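Local coordinates for protein inulin fructotransferase (PDB 2INV) that cleaves inulin by intramolecular fructosyl transfer, probably releasing a cyclic di-fructose anhydride from the end of the polyfructan chain, at residues 77-82 with 134-139; 168-173 with 187-192; 285-290 with 323-328. One frame throughout, in Å; residues are numbered along the deposited sequence.

Interaction 1 (77-82 with 134-139); sequences VSYLTI and RLSGIV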
ATOM      1  N   VAL A  77     -13.995  17.366 -17.581  1.00 14.88           N
ATOM      2  CA  VAL A  77     -12.769  17.415 -18.324  1.00 15.47           C
ATOM      3  C   VAL A  77     -11.851  16.330 -17.810  1.00 14.99           C
ATOM      4  O   VAL A  77     -11.742  16.097 -16.602  1.00 13.78           O
ATOM      5  CB  VAL A  77     -12.092  18.804 -18.284  1.00 16.94           C
ATOM      6  CG1 VAL A  77     -11.881  19.277 -16.907  1.00 16.78           C
ATOM      7  CG2 VAL A  77     -10.745  18.706 -18.980  1.00 18.59           C
ATOM      8  N   SER A  78     -11.222  15.648 -18.757  1.00 14.77           N
ATOM      9  CA  SER A  78     -10.312  14.586 -18.441  1.00 14.59           C
ATOM     10  C   SER A  78      -9.018  15.131 -17.899  1.00 14.57           C
ATOM     11  O   SER A  78      -8.582  16.229 -18.262  1.00 12.30           O
ATOM     12  CB  SER A  78     -10.033  13.746 -19.682  1.00 15.54           C
ATOM     13  OG  SER A  78     -11.065  12.790 -19.891  1.00 15.85           O
ATOM     14  N   TYR A  79      -8.410  14.340 -17.025  1.00 13.80           N
ATOM     15  CA  TYR A  79      -7.135  14.685 -16.417  1.00 14.01           C
ATOM     16  C   TYR A  79      -7.225  15.943 -15.533  1.00 14.75           C
ATOM     17  O   TYR A  79      -6.280  16.728 -15.454  1.00 15.85           O
ATOM     18  CB  TYR A  79      -6.071  14.876 -17.515  1.00 14.23           C
ATOM     19  CG  TYR A  79      -6.231  13.986 -18.751  1.00 13.87           C
ATOM     20  CD1 TYR A  79      -6.095  12.593 -18.681  1.00 14.22           C
ATOM     21  CD2 TYR A  79      -6.479  14.552 -20.009  1.00 13.45           C
ATOM     22  CE1 TYR A  79      -6.195  11.796 -19.844  1.00 14.45           C
ATOM     23  CE2 TYR A  79      -6.576  13.764 -21.160  1.00 14.60           C
ATOM     24  CZ  TYR A  79      -6.435  12.392 -21.071  1.00 14.04           C
ATOM     25  OH  TYR A  79      -6.531  11.631 -22.220  1.00 14.58           O
ATOM     26  N   LEU A  80      -8.364  16.137 -14.868  1.00 14.69           N
ATOM     27  CA  LEU A  80      -8.545  17.288 -13.978  1.00 14.72           C
ATOM     28  C   LEU A  80      -8.071  16.853 -12.598  1.00 14.22           C
ATOM     29  O   LEU A  80      -8.445  15.782 -12.113  1.00 15.04           O
ATOM     30  CB  LEU A  80     -10.023  17.702 -13.888  1.00 15.14           C
ATOM     31  CG  LEU A  80     -10.359  19.178 -13.651  1.00 16.79           C
ATOM     32  CD1 LEU A  80     -11.504  19.261 -12.648  1.00 14.61           C
ATOM     33  CD2 LEU A  80      -9.152  19.935 -13.138  1.00 16.16           C
ATOM     34  N   THR A  81      -7.224  17.675 -11.990  1.00 13.79           N
ATOM     35  CA  THR A  81      -6.700  17.392 -10.668  1.00 12.07           C
ATOM     36  C   THR A  81      -7.149  18.462  -9.689  1.00 11.94           C
ATOM     37  O   THR A  81      -6.867  19.644  -9.888  1.00 11.54           O
ATOM     38  CB  THR A  81      -5.151  17.380 -10.645  1.00 12.77           C
ATOM     39  OG1 THR A  81      -4.654  16.200 -11.293  1.00 10.96           O
ATOM     40  CG2 THR A  81      -4.645  17.421  -9.193  1.00 11.86           C
ATOM     41  N   ILE A  82      -7.847  18.049  -8.640  1.00 10.09           N
ATOM     42  CA  ILE A  82      -8.278  18.985  -7.623  1.00 10.65           C
ATOM     43  C   ILE A  82      -7.550  18.498  -6.385  1.00 10.04           C
ATOM     44  O   ILE A  82      -7.818  17.410  -5.876  1.00 10.67           O
ATOM     45  CB  ILE A  82      -9.799  18.943  -7.423  1.00 11.04           C
ATOM     46  CG1 ILE A  82     -10.496  19.431  -8.694  1.00 11.61           C
ATOM     47  CG2 ILE A  82     -10.200  19.827  -6.239  1.00 12.39           C
ATOM     48  CD1 ILE A  82     -11.992  19.298  -8.689  1.00 12.31           C
ATOM     49  N   ARG A 134     -14.156   7.990 -22.766  1.00 19.93           N
ATOM     50  CA  ARG A 134     -14.644   7.973 -21.408  1.00 18.70           C
ATOM     51  C   ARG A 134     -13.678   8.891 -20.731  1.00 18.11           C
ATOM     52  O   ARG A 134     -12.535   9.049 -21.167  1.00 17.53           O
ATOM     53  CB  ARG A 134     -14.500   6.625 -20.740  1.00 19.67           C
ATOM     54  CG  ARG A 134     -15.257   5.493 -21.344  1.00 19.48           C
ATOM     55  CD  ARG A 134     -14.807   4.239 -20.620  1.00 19.59           C
ATOM     56  NE  ARG A 134     -13.466   3.832 -21.033  1.00 20.05           N
ATOM     57  CZ  ARG A 134     -12.788   2.834 -20.484  1.00 19.97           C
ATOM     58  NH1 ARG A 134     -13.314   2.143 -19.492  1.00 20.24           N
ATOM     59  NH2 ARG A 134     -11.597   2.516 -20.951  1.00 20.92           N
ATOM     60  N   LEU A 135     -14.136   9.477 -19.640  1.00 16.85           N
ATOM     61  CA  LEU A 135     -13.309  10.372 -18.870  1.00 16.56           C
ATOM     62  C   LEU A 135     -12.147   9.583 -18.315  1.00 16.00           C
ATOM     63  O   LEU A 135     -12.317   8.466 -17.817  1.00 15.54           O
ATOM     64  CB  LEU A 135     -14.124  10.986 -17.748  1.00 15.63           C
ATOM     65  CG  LEU A 135     -14.970  12.076 -18.384  1.00 16.46           C
ATOM     66  CD1 LEU A 135     -16.092  12.480 -17.457  1.00 18.05           C
ATOM     67  CD2 LEU A 135     -14.061  13.245 -18.722  1.00 15.30           C
ATOM     68  N   SER A 136     -10.967  10.178 -18.392  1.00 15.22           N
ATOM     69  CA  SER A 136      -9.782   9.505 -17.926  1.00 16.15           C
ATOM     70  C   SER A 136      -8.833  10.398 -17.156  1.00 15.10           C
ATOM     71  O   SER A 136      -8.821  11.610 -17.315  1.00 13.39           O
ATOM     72  CB  SER A 136      -9.063   8.880 -19.125  1.00 18.01           C
ATOM     73  OG  SER A 136      -8.038   7.996 -18.703  1.00 24.37           O
ATOM     74  N   GLY A 137      -8.030   9.753 -16.320  1.00 14.92           N
ATOM     75  CA  GLY A 137      -7.028  10.431 -15.516  1.00 14.46           C
ATOM     76  C   GLY A 137      -7.437  11.484 -14.504  1.00 14.33           C
ATOM     77  O   GLY A 137      -6.605  12.296 -14.097  1.00 15.43           O
ATOM     78  N   ILE A 138      -8.696  11.500 -14.079  1.00 13.55           N
ATOM     79  CA  ILE A 138      -9.105  12.504 -13.097  1.00 12.90           C
ATOM     80  C   ILE A 138      -8.602  12.128 -11.709  1.00 12.22           C
ATOM     81  O   ILE A 138      -8.726  10.981 -11.273  1.00 11.68           O
ATOM     82  CB  ILE A 138     -10.627  12.702 -13.081  1.00 13.61           C
ATOM     83  CG1 ILE A 138     -11.069  13.235 -14.452  1.00 14.76           C
ATOM     84  CG2 ILE A 138     -11.010  13.690 -11.989  1.00 14.34           C
ATOM     85  CD1 ILE A 138     -12.548  13.442 -14.593  1.00 12.09           C
ATOM     86  N   VAL A 139      -8.028  13.117 -11.030  1.00 10.85           N
ATOM     87  CA  VAL A 139      -7.447  12.939  -9.712  1.00 11.82           C
ATOM     88  C   VAL A 139      -8.030  13.890  -8.658  1.00 10.80           C
ATOM     89  O   VAL A 139      -8.070  15.107  -8.869  1.00 10.38           O
ATOM     90  CB  VAL A 139      -5.912  13.143  -9.791  1.00 12.04           C
ATOM     91  CG1 VAL A 139      -5.286  12.893  -8.433  1.00 13.07           C
ATOM     92  CG2 VAL A 139      -5.329  12.222 -10.843  1.00 12.82           C
TER
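Ser78 OG takes the backbone N-H of Ser136: Ser136 N donates to Ser78 OG over 3.0 Å in a nearly straight bond (166°). Ser78 puts its oxygen there by holding OG beside its own backbone N, opposite the carbonyl carbon (chi1 -82°), which also brings OG against a methyl, Leu135 CD2. One residue on, Tyr79 N returns a bond to Ser136 O at 2.8 Å, so Ser136 is gripped through both its N-H and its carbonyl. With an alanine in place of Ser78, Ser136 N would probably be left without its acceptor, and the start of 134-139 would be tied less firmly to 77-82. The Tyr79 ring lies obliquely beside the same carbonyl, its CD1 3.2 Å from Ser136 O. Tyr79 and Gly137 both take positive phi, and a CB on Gly137 would run into Tyr79 CD1. These paired bends are the corners of two successive coils of a right-handed parallel beta-helix, and beyond them the chains settle into parallel strand pairing. Val139 N binds Leu80 O at 2.9 Å and Ile82 N binds Val139 O at 3.0 Å, placing Thr81 beside Val139 with their side chains pointing the same way. On the inward side Ile138 spreads over the carbonyls of 77-82, CG2 lying 3.3 Å from Leu80 O while CD1 approaches Val77 O, a buried oxygen with no polar partner in the model. Val75, Val127 and Phe173 pack around Ile138 from the same chain. The outward side faces a second subunit, where Phe89 O is hydrogen-bonded to Ser136 OG, which also bonds Asp171 O of its own chain, and Phe85 O to Thr81 OG1. Arg134, at the far end, touches a bound fructose and forms a salt bridge with Asp193.

Interaction 2 (168-173 with 187-192); sequences SDNDSF and LIVRGA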
ATOM      1  N   SER A 168     -20.327   8.595 -14.908  1.00 16.98           N
ATOM      2  CA  SER A 168     -20.058   8.052 -16.240  1.00 17.26           C
ATOM      3  C   SER A 168     -18.886   7.089 -16.184  1.00 16.96           C
ATOM      4  O   SER A 168     -18.046   7.180 -15.290  1.00 15.24           O
ATOM      5  CB  SER A 168     -19.749   9.177 -17.231  1.00 17.21           C
ATOM      6  OG  SER A 168     -20.742  10.191 -17.176  1.00 20.33           O
ATOM      7  N   ASP A 169     -18.813   6.174 -17.146  1.00 16.35           N
ATOM      8  CA  ASP A 169     -17.713   5.224 -17.154  1.00 16.01           C
ATOM      9  C   ASP A 169     -16.431   6.019 -17.202  1.00 14.98           C
ATOM     10  O   ASP A 169     -16.296   6.988 -17.956  1.00 14.22           O
ATOM     11  CB  ASP A 169     -17.835   4.265 -18.329  1.00 15.96           C
ATOM     12  CG  ASP A 169     -19.085   3.409 -18.229  1.00 18.32           C
ATOM     13  OD1 ASP A 169     -19.695   3.374 -17.133  1.00 18.32           O
ATOM     14  OD2 ASP A 169     -19.465   2.763 -19.229  1.00 19.31           O
ATOM     15  N   ASN A 170     -15.488   5.599 -16.375  1.00 14.11           N
ATOM     16  CA  ASN A 170     -14.230   6.307 -16.240  1.00 13.04           C
ATOM     17  C   ASN A 170     -13.025   5.391 -16.344  1.00 13.30           C
ATOM     18  O   ASN A 170     -13.107   4.193 -16.078  1.00 12.96           O
ATOM     19  CB  ASN A 170     -14.215   6.970 -14.875  1.00 13.31           C
ATOM     20  CG  ASN A 170     -14.595   5.996 -13.767  1.00 12.77           C
ATOM     21  OD1 ASN A 170     -13.732   5.449 -13.080  1.00 12.57           O
ATOM     22  ND2 ASN A 170     -15.893   5.757 -13.610  1.00 11.89           N
ATOM     23  N   ASP A 171     -11.896   5.956 -16.748  1.00 12.95           N
ATOM     24  CA  ASP A 171     -10.689   5.171 -16.825  1.00 13.39           C
ATOM     25  C   ASP A 171      -9.523   5.840 -16.128  1.00 12.50           C
ATOM     26  O   ASP A 171      -9.278   7.032 -16.276  1.00 12.21           O
ATOM     27  CB  ASP A 171     -10.304   4.856 -18.265  1.00 14.11           C
ATOM     28  CG  ASP A 171      -9.182   3.842 -18.339  1.00 16.86           C
ATOM     29  OD1 ASP A 171      -9.133   2.955 -17.454  1.00 15.88           O
ATOM     30  OD2 ASP A 171      -8.347   3.916 -19.269  1.00 18.68           O
ATOM     31  N   SER A 172      -8.827   5.030 -15.345  1.00 12.61           N
ATOM     32  CA  SER A 172      -7.651   5.429 -14.593  1.00 12.01           C
ATOM     33  C   SER A 172      -7.873   6.578 -13.615  1.00 11.97           C
ATOM     34  O   SER A 172      -7.044   7.486 -13.524  1.00 10.73           O
ATOM     35  CB  SER A 172      -6.525   5.791 -15.556  1.00 12.61           C
ATOM     36  OG  SER A 172      -5.268   5.573 -14.945  1.00 12.44           O
ATOM     37  N   PHE A 173      -8.972   6.552 -12.867  1.00 11.48           N
ATOM     38  CA  PHE A 173      -9.207   7.616 -11.901  1.00 10.64           C
ATOM     39  C   PHE A 173      -8.343   7.342 -10.683  1.00 11.52           C
ATOM     40  O   PHE A 173      -7.979   6.187 -10.421  1.00 10.53           O
ATOM     41  CB  PHE A 173     -10.686   7.683 -11.523  1.00 10.48           C
ATOM     42  CG  PHE A 173     -11.503   8.559 -12.445  1.00 10.62           C
ATOM     43  CD1 PHE A 173     -11.130   8.727 -13.775  1.00  9.23           C
ATOM     44  CD2 PHE A 173     -12.653   9.191 -11.996  1.00 10.84           C
ATOM     45  CE1 PHE A 173     -11.889   9.507 -14.640  1.00 10.28           C
ATOM     46  CE2 PHE A 173     -13.420   9.972 -12.851  1.00 11.03           C
ATOM     47  CZ  PHE A 173     -13.041  10.133 -14.180  1.00 10.57           C
ATOM     48  N   LEU A 187     -18.010   8.707  -1.234  1.00 11.70           N
ATOM     49  CA  LEU A 187     -17.547   8.497  -2.599  1.00 12.25           C
ATOM     50  C   LEU A 187     -18.338   7.442  -3.375  1.00 12.10           C
ATOM     51  O   LEU A 187     -18.571   6.338  -2.884  1.00 11.50           O
ATOM     52  CB  LEU A 187     -16.076   8.084  -2.570  1.00 12.19           C
ATOM     53  CG  LEU A 187     -15.451   7.704  -3.907  1.00 13.34           C
ATOM     54  CD1 LEU A 187     -15.202   8.956  -4.715  1.00 11.65           C
ATOM     55  CD2 LEU A 187     -14.147   6.962  -3.665  1.00 12.94           C
ATOM     56  N   ILE A 188     -18.736   7.793  -4.594  1.00 11.80           N
ATOM     57  CA  ILE A 188     -19.475   6.884  -5.462  1.00 11.93           C
ATOM     58  C   ILE A 188     -18.806   6.860  -6.835  1.00 11.98           C
ATOM     59  O   ILE A 188     -18.520   7.909  -7.405  1.00 11.15           O
ATOM     60  CB  ILE A 188     -20.945   7.336  -5.647  1.00 11.01           C
ATOM     61  CG1 ILE A 188     -21.703   7.241  -4.322  1.00 12.53           C
ATOM     62  CG2 ILE A 188     -21.626   6.477  -6.709  1.00 11.65           C
ATOM     63  CD1 ILE A 188     -23.130   7.745  -4.388  1.00 13.16           C
ATOM     64  N   VAL A 189     -18.538   5.667  -7.358  1.00 12.38           N
ATOM     65  CA  VAL A 189     -17.911   5.542  -8.672  1.00 12.07           C
ATOM     66  C   VAL A 189     -18.470   4.367  -9.474  1.00 12.81           C
ATOM     67  O   VAL A 189     -18.165   3.206  -9.210  1.00 13.26           O
ATOM     68  CB  VAL A 189     -16.381   5.380  -8.565  1.00 12.19           C
ATOM     69  CG1 VAL A 189     -15.769   5.387  -9.956  1.00 11.43           C
ATOM     70  CG2 VAL A 189     -15.790   6.508  -7.731  1.00 12.97           C
ATOM     71  N   ARG A 190     -19.279   4.715 -10.466  1.00 12.55           N
ATOM     72  CA  ARG A 190     -19.941   3.779 -11.356  1.00 11.84           C
ATOM     73  C   ARG A 190     -19.096   3.499 -12.590  1.00 10.99           C
ATOM     74  O   ARG A 190     -18.479   4.399 -13.132  1.00  9.15           O
ATOM     75  CB  ARG A 190     -21.285   4.391 -11.756  1.00 13.00           C
ATOM     76  CG  ARG A 190     -22.251   3.437 -12.401  1.00 13.75           C
ATOM     77  CD  ARG A 190     -23.625   4.024 -12.417  1.00 16.00           C
ATOM     78  NE  ARG A 190     -24.624   2.972 -12.557  1.00 17.07           N
ATOM     79  CZ  ARG A 190     -25.369   2.510 -11.563  1.00 17.52           C
ATOM     80  NH1 ARG A 190     -25.227   3.016 -10.351  1.00 15.96           N
ATOM     81  NH2 ARG A 190     -26.246   1.541 -11.785  1.00 18.94           N
ATOM     82  N   GLY A 191     -19.084   2.249 -13.041  1.00 10.84           N
ATOM     83  CA  GLY A 191     -18.306   1.896 -14.217  1.00 11.84           C
ATOM     84  C   GLY A 191     -16.840   2.268 -14.131  1.00 12.89           C
ATOM     85  O   GLY A 191     -16.274   2.834 -15.065  1.00 13.74           O
ATOM     86  N   ALA A 192     -16.229   1.949 -12.997  1.00 13.99           N
ATOM     87  CA  ALA A 192     -14.818   2.242 -12.765  1.00 14.66           C
ATOM     88  C   ALA A 192     -13.942   1.187 -13.430  1.00 14.54           C
ATOM     89  O   ALA A 192     -14.261   0.001 -13.437  1.00 15.02           O
ATOM     90  CB  ALA A 192     -14.536   2.295 -11.275  1.00 14.26           C
TER
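Asn170 turns its amide toward the 187-192 segment, where the flat group lies between the carbonyl of Arg190 and the CA of Ala192. The two segments are corners of consecutive coils in the right-handed parallel beta-helix, joined here by little backbone pairing. Asn170 N donates to Gly191 O, 3.2 Å away and straight at the hydrogen (166°), although the donor is well tilted from the carbonyl plane.

The amide is oriented from within its own segment. With CG lodged between the backbone N and the carbonyl carbon (chi1 49°), the side chain folds back so that ND2 donates to Ser168 O at 3.1 Å. That bond is almost linear, at 176°, and Ser168 O lies in the amide plane, which should fix the rotation of the group. ND2 is consequently brought to 3.0 Å from Arg190 O, while the opposite branch, OD1, rests 3.4 Å from Ala192 CA. Val189 approaches through CG1, which sits about equally far from OD1 and ND2 and gives the amide an apolar neighbour. Beneath it Phe173 offers a ring face to Asn170 CB, which stands over the ring centre; Phe173 itself packs inward on Leu135 and Ile138 of the preceding coil.

Gly191 takes positive phi at this bend, and a side chain on it would collide with the carboxylate of Asp169. Asp169 and Arg190 lie at the solvent-facing edge, and their charged groups do not meet. Asp171 pairs through its backbone with Leu135 and Gly137 of the preceding coil, its carbonyl O is also hydrogen-bonded to Ser136 OG, and Ser172 O accepts from His87 NE2 of a second subunit. At the bend itself, Asp169 OD1 comes to 3.6 Å from Gly191 CA.

Interaction 3 (285-290 with 323-328); sequences GCKENL and AGDNNL
Asn289 and Asn327 occupy equivalent positions on successive coils of the right-handed parallel beta-helix, side by side and pointing the same way, with nearly coplanar amides (planes 9° apart). They belong to a run of hydrogen-bonded asparagines of the kind found at turns of parallel beta-helices, with bonds passing from coil to coil. Asn327 OD1 accepts twice, from Asn289 N and from Asn289 ND2, each at 2.8 Å, while the other branch, Asn327 ND2, donates to Cys286 O at 3.0 Å from above the carbonyl plane. Both branches of the Asn327 amide are thus engaged by the 285-290 segment, which should hold its rotation; CG placed beside its own N (chi1 -62°) turns the amide to that coil. On the next coil Asn361 OD1 takes Asn327 N in the same way, while Asn289 OD1 accepts from Cys265 N of the coil before.

Among backbone bonds, Cys286 N binds Ala323 O, Glu288 N binds Asp325 O, and Leu328 N binds Asn289 O at 2.8 Å. Asp325 N makes a weaker, bent bond to Cys286 O. Gly324 is closely fitted at the corner, because a CB on it would strike Cys286 O.

On the strand beyond the turn Leu290 CD1 meets Leu328 CD2 at 3.7 Å as two leucines with matching torsions lie alongside. Leu333 of a second subunit packs on Leu328.

The charged and polar side chains outside the asparagine pair are more loosely joined. Lys287 runs beside Asp325 by its aliphatic part, NZ and OD2 6.0 Å apart; Asp325 OD1 instead accepts from Asp359 N, and Glu288 OE1 forms a salt bridge with Arg264. A water spans the next pair, donating to Glu288 OE2 at 2.7 Å and accepting from Asn326 ND2 at 2.9 Å.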
ATOM      1  N   GLY A 285     -24.667 -14.340  -6.107  1.00 15.14           N
ATOM      2  CA  GLY A 285     -23.725 -15.093  -6.905  1.00 15.82           C
ATOM      3  C   GLY A 285     -22.358 -14.510  -7.206  1.00 16.31           C
ATOM      4  O   GLY A 285     -22.090 -14.124  -8.343  1.00 18.14           O
ATOM      5  N   CYS A 286     -21.481 -14.455  -6.211  1.00 14.00           N
ATOM      6  CA  CYS A 286     -20.129 -13.964  -6.451  1.00 14.02           C
ATOM      7  C   CYS A 286     -19.337 -15.234  -6.718  1.00 12.73           C
ATOM      8  O   CYS A 286     -19.443 -16.205  -5.962  1.00 12.74           O
ATOM      9  CB  CYS A 286     -19.578 -13.231  -5.223  1.00 13.72           C
ATOM     10  SG  CYS A 286     -20.363 -11.639  -4.898  1.00 13.87           S
ATOM     11  N   LYS A 287     -18.544 -15.235  -7.785  1.00 12.81           N
ATOM     12  CA  LYS A 287     -17.776 -16.426  -8.135  1.00 13.44           C
ATOM     13  C   LYS A 287     -16.264 -16.244  -8.115  1.00 12.40           C
ATOM     14  O   LYS A 287     -15.740 -15.190  -8.477  1.00 11.15           O
ATOM     15  CB  LYS A 287     -18.166 -16.919  -9.539  1.00 15.49           C
ATOM     16  CG  LYS A 287     -19.631 -17.291  -9.727  1.00 19.14           C
ATOM     17  CD  LYS A 287     -19.860 -17.930 -11.104  1.00 21.91           C
ATOM     18  CE  LYS A 287     -19.524 -17.009 -12.251  1.00 24.07           C
ATOM     19  NZ  LYS A 287     -20.435 -15.835 -12.358  1.00 26.25           N
ATOM     20  N   GLU A 288     -15.574 -17.294  -7.686  1.00 11.43           N
ATOM     21  CA  GLU A 288     -14.117 -17.340  -7.677  1.00 11.99           C
ATOM     22  C   GLU A 288     -13.338 -16.208  -6.999  1.00 11.08           C
ATOM     23  O   GLU A 288     -12.349 -15.715  -7.539  1.00 10.46           O
ATOM     24  CB  GLU A 288     -13.654 -17.511  -9.131  1.00 13.00           C
ATOM     25  CG  GLU A 288     -14.270 -18.748  -9.776  1.00 14.28           C
ATOM     26  CD  GLU A 288     -14.495 -18.624 -11.278  1.00 14.07           C
ATOM     27  OE1 GLU A 288     -13.672 -17.978 -11.957  1.00 14.47           O
ATOM     28  OE2 GLU A 288     -15.496 -19.183 -11.777  1.00 16.72           O
ATOM     29  N   ASN A 289     -13.767 -15.818  -5.805  1.00 10.74           N
ATOM     30  CA  ASN A 289     -13.097 -14.747  -5.081  1.00 10.11           C
ATOM     31  C   ASN A 289     -12.228 -15.265  -3.948  1.00 10.38           C
ATOM     32  O   ASN A 289     -12.513 -16.304  -3.341  1.00 10.54           O
ATOM     33  CB  ASN A 289     -14.130 -13.762  -4.537  1.00  9.90           C
ATOM     34  CG  ASN A 289     -15.024 -13.213  -5.626  1.00 10.67           C
ATOM     35  OD1 ASN A 289     -14.619 -12.346  -6.400  1.00  9.67           O
ATOM     36  ND2 ASN A 289     -16.242 -13.734  -5.708  1.00  8.87           N
ATOM     37  N   LEU A 290     -11.156 -14.526  -3.685  1.00  9.52           N
ATOM     38  CA  LEU A 290     -10.207 -14.869  -2.642  1.00 10.74           C
ATOM     39  C   LEU A 290     -10.332 -13.940  -1.442  1.00 10.12           C
ATOM     40  O   LEU A 290     -10.144 -12.724  -1.559  1.00 12.00           O
ATOM     41  CB  LEU A 290      -8.794 -14.805  -3.215  1.00  8.98           C
ATOM     42  CG  LEU A 290      -7.603 -15.068  -2.293  1.00  7.94           C
ATOM     43  CD1 LEU A 290      -7.636 -16.495  -1.775  1.00  8.65           C
ATOM     44  CD2 LEU A 290      -6.317 -14.806  -3.064  1.00  9.91           C
ATOM     45  N   ALA A 323     -22.446 -16.319  -0.834  1.00 13.35           N
ATOM     46  CA  ALA A 323     -23.468 -16.834  -1.729  1.00 13.52           C
ATOM     47  C   ALA A 323     -22.820 -16.726  -3.102  1.00 13.16           C
ATOM     48  O   ALA A 323     -22.777 -15.651  -3.702  1.00 14.36           O
ATOM     49  CB  ALA A 323     -24.725 -15.977  -1.672  1.00 14.41           C
ATOM     50  N   GLY A 324     -22.298 -17.845  -3.584  1.00 12.68           N
ATOM     51  CA  GLY A 324     -21.644 -17.869  -4.879  1.00 12.42           C
ATOM     52  C   GLY A 324     -20.867 -19.162  -5.007  1.00 13.28           C
ATOM     53  O   GLY A 324     -21.017 -20.057  -4.164  1.00 13.44           O
ATOM     54  N   ASP A 325     -20.030 -19.270  -6.036  1.00 14.24           N
ATOM     55  CA  ASP A 325     -19.264 -20.493  -6.238  1.00 13.44           C
ATOM     56  C   ASP A 325     -17.753 -20.287  -6.233  1.00 13.59           C
ATOM     57  O   ASP A 325     -17.244 -19.192  -6.477  1.00 13.31           O
ATOM     58  CB  ASP A 325     -19.633 -21.151  -7.575  1.00 15.32           C
ATOM     59  CG  ASP A 325     -21.124 -21.148  -7.841  1.00 15.31           C
ATOM     60  OD1 ASP A 325     -21.904 -21.601  -6.977  1.00 14.98           O
ATOM     61  OD2 ASP A 325     -21.515 -20.683  -8.929  1.00 20.74           O
ATOM     62  N   ASN A 326     -17.051 -21.378  -5.956  1.00 14.36           N
ATOM     63  CA  ASN A 326     -15.598 -21.439  -5.960  1.00 12.78           C
ATOM     64  C   ASN A 326     -14.801 -20.360  -5.249  1.00 11.94           C
ATOM     65  O   ASN A 326     -13.680 -20.049  -5.646  1.00 11.46           O
ATOM     66  CB  ASN A 326     -15.116 -21.559  -7.406  1.00 13.61           C
ATOM     67  CG  ASN A 326     -15.227 -22.969  -7.936  1.00 14.61           C
ATOM     68  OD1 ASN A 326     -14.493 -23.861  -7.504  1.00 13.41           O
ATOM     69  ND2 ASN A 326     -16.149 -23.183  -8.873  1.00 14.17           N
ATOM     70  N   ASN A 327     -15.366 -19.800  -4.188  1.00 11.54           N
ATOM     71  CA  ASN A 327     -14.671 -18.779  -3.414  1.00 10.83           C
ATOM     72  C   ASN A 327     -13.765 -19.463  -2.390  1.00 11.76           C
ATOM     73  O   ASN A 327     -14.094 -20.547  -1.890  1.00 12.59           O
ATOM     74  CB  ASN A 327     -15.689 -17.873  -2.715  1.00 10.89           C
ATOM     75  CG  ASN A 327     -16.581 -17.134  -3.697  1.00 10.48           C
ATOM     76  OD1 ASN A 327     -16.123 -16.266  -4.442  1.00 10.38           O
ATOM     77  ND2 ASN A 327     -17.863 -17.477  -3.701  1.00 11.07           N
ATOM     78  N   LEU A 328     -12.627 -18.840  -2.088  1.00 11.33           N
ATOM     79  CA  LEU A 328     -11.686 -19.400  -1.123  1.00 10.84           C
ATOM     80  C   LEU A 328     -11.507 -18.493   0.092  1.00 11.23           C
ATOM     81  O   LEU A 328     -10.788 -17.486   0.032  1.00 12.02           O
ATOM     82  CB  LEU A 328     -10.314 -19.636  -1.770  1.00 11.04           C
ATOM     83  CG  LEU A 328      -9.195 -20.079  -0.809  1.00 12.14           C
ATOM     84  CD1 LEU A 328      -9.532 -21.438  -0.212  1.00 11.23           C
ATOM     85  CD2 LEU A 328      -7.874 -20.143  -1.554  1.00 10.86           C
TER
HETATM   86  O   HOH W   1     -17.088 -20.921 -10.453  1.00 15.45           O

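In the fold
All three contacts join parallel coils of the same right-handed beta-helix, and they follow one another along the chain without interleaving. Interactions 1 and 2 are neighbours, their centres 11 Å apart: strand 135-146, which carries the second half of interaction 1, pairs with strand 170-171 of interaction 2, so the two form a continuous run of coils. Interaction 3 lies farther toward the C-terminal end, its centre about 24 Å from that of interaction 2 and 33 Å from that of interaction 1, with no direct touch. Each also reaches the second subunit, so the corners that link successive coils lie along an assembly interface of the three-chain protein.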